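Local coordinates for probable hydrolase (PDB 7AL6), which is of unknown function but has the alpha/beta hydrolase fold and is probably a hydrolase, possibly a lipolytic one, at residues D79-V84 with V109-A114. Numbering follows the deposited sequence.
Sequences DYALDV and VLLAGA
The flat group in the contact between A81 and L111 is the peptide carbonyl of A81, and the side chain of L111 meets it at the oxygen: CD1 of L111 sits 4.0 Å from A81 O, approaching from one side of the peptide plane, beyond the oxygen and roughly 55° out of that plane. The ring of Y80 does not touch 109-114 but meets M103 and V107 earlier on the same helix, and F60 with the planes at about 40°.

A small residue on one helix lets a large one on the other come close, as A81 and L111 illustrate: their CA atoms are 5.8 Å apart. The side chain of A81 is just a methyl, its CB lying 4.4 Å from L111 CD1, and the carbonyl O lies closer to L111 than that methyl does. The two branches of L111 divide the work. With CG anti to the backbone N (chi1 -167°), one methyl lies against A81 while the other, CD2, reaches V84 CG1 at 3.7 Å, the two side chains crossing at a slant.

In the alpha/beta hydrolase fold, helix 103-114 follows the strand 96-101 and the probable nucleophile elbow with S102, whereas helix 77-91 lies in the connection from strand 53-58 to strand 96-101. This apolar seam therefore joins the helix behind the elbow to its neighbour, and V84 extends it to I31 and L33 of the central sheet. L111 also packs on L146 of the second subunit, which places the seam beside the subunit interface.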
# COMPACT_ATOMS: atom_id res chain seq x y z
N ASP A 79 9.28 -10.80 12.76
CA ASP A 79 8.58 -10.44 11.51
C ASP A 79 8.95 -11.49 10.45
O ASP A 79 8.06 -12.01 9.82
CB ASP A 79 8.89 -9.01 11.06
CG ASP A 79 8.47 -7.92 12.03
OD1 ASP A 79 7.43 -8.05 12.59
OD2 ASP A 79 9.19 -6.98 12.17
N TYR A 80 10.23 -11.84 10.33
CA TYR A 80 10.66 -12.90 9.42
C TYR A 80 10.07 -14.24 9.83
O TYR A 80 9.70 -15.05 8.97
CB TYR A 80 12.18 -13.02 9.38
CG TYR A 80 12.97 -11.86 8.80
CD1 TYR A 80 12.72 -11.37 7.50
CD2 TYR A 80 13.99 -11.25 9.55
CE1 TYR A 80 13.47 -10.31 6.99
CE2 TYR A 80 14.72 -10.19 9.05
CZ TYR A 80 14.46 -9.73 7.75
OH TYR A 80 15.19 -8.68 7.27
N ALA A 81 9.98 -14.50 11.14
CA ALA A 81 9.44 -15.78 11.60
C ALA A 81 7.99 -15.94 11.18
O ALA A 81 7.58 -17.01 10.74
CB ALA A 81 9.55 -15.86 13.13
N LEU A 82 7.19 -14.88 11.36
CA LEU A 82 5.81 -14.94 10.91
C LEU A 82 5.74 -15.23 9.41
O LEU A 82 4.96 -16.08 8.96
CB LEU A 82 5.09 -13.63 11.28
CG LEU A 82 3.62 -13.55 10.82
CD1 LEU A 82 2.76 -14.69 11.41
CD2 LEU A 82 2.99 -12.22 11.12
N ASP A 83 6.56 -14.52 8.60
CA ASP A 83 6.58 -14.75 7.14
C ASP A 83 6.81 -16.23 6.80
O ASP A 83 6.13 -16.80 5.95
CB ASP A 83 7.65 -13.91 6.45
CG ASP A 83 7.39 -12.42 6.55
OD1 ASP A 83 6.27 -12.00 6.91
OD2 ASP A 83 8.31 -11.68 6.21
N VAL A 84 7.80 -16.84 7.45
CA VAL A 84 8.14 -18.23 7.17
C VAL A 84 6.97 -19.15 7.51
O VAL A 84 6.60 -20.03 6.74
CB VAL A 84 9.42 -18.61 7.94
CG1 VAL A 84 9.72 -20.08 7.77
CG2 VAL A 84 10.61 -17.77 7.42
N VAL A 109 15.68 -20.71 14.85
CA VAL A 109 15.67 -21.06 16.27
C VAL A 109 14.49 -20.41 16.97
O VAL A 109 13.84 -21.02 17.82
CB VAL A 109 17.00 -20.65 16.95
CG1 VAL A 109 16.87 -20.66 18.50
CG2 VAL A 109 18.15 -21.55 16.51
N LEU A 110 14.20 -19.15 16.64
CA LEU A 110 13.06 -18.41 17.22
C LEU A 110 11.77 -19.16 16.88
O LEU A 110 11.00 -19.38 17.75
CB LEU A 110 13.02 -17.00 16.65
CG LEU A 110 14.03 -16.00 17.21
CD1 LEU A 110 13.72 -14.61 16.71
CD2 LEU A 110 14.06 -16.02 18.72
N LEU A 111 11.61 -19.57 15.64
CA LEU A 111 10.41 -20.28 15.17
C LEU A 111 10.31 -21.65 15.84
O LEU A 111 9.26 -21.98 16.31
CB LEU A 111 10.51 -20.39 13.65
CG LEU A 111 9.25 -20.82 12.93
CD1 LEU A 111 8.05 -20.02 13.39
CD2 LEU A 111 9.45 -20.68 11.44
N ALA A 112 11.41 -22.39 15.92
CA ALA A 112 11.47 -23.73 16.53
C ALA A 112 11.13 -23.60 18.01
O ALA A 112 10.39 -24.41 18.51
CB ALA A 112 12.81 -24.36 16.31
N GLY A 113 11.61 -22.57 18.67
CA GLY A 113 11.33 -22.36 20.07
C GLY A 113 9.91 -21.90 20.33
O GLY A 113 9.30 -22.25 21.35
N ALA A 114 9.35 -21.11 19.41
CA ALA A 114 8.03 -20.53 19.63
C ALA A 114 6.92 -21.49 19.25
O ALA A 114 5.87 -21.51 19.91
CB ALA A 114 7.87 -19.22 18.84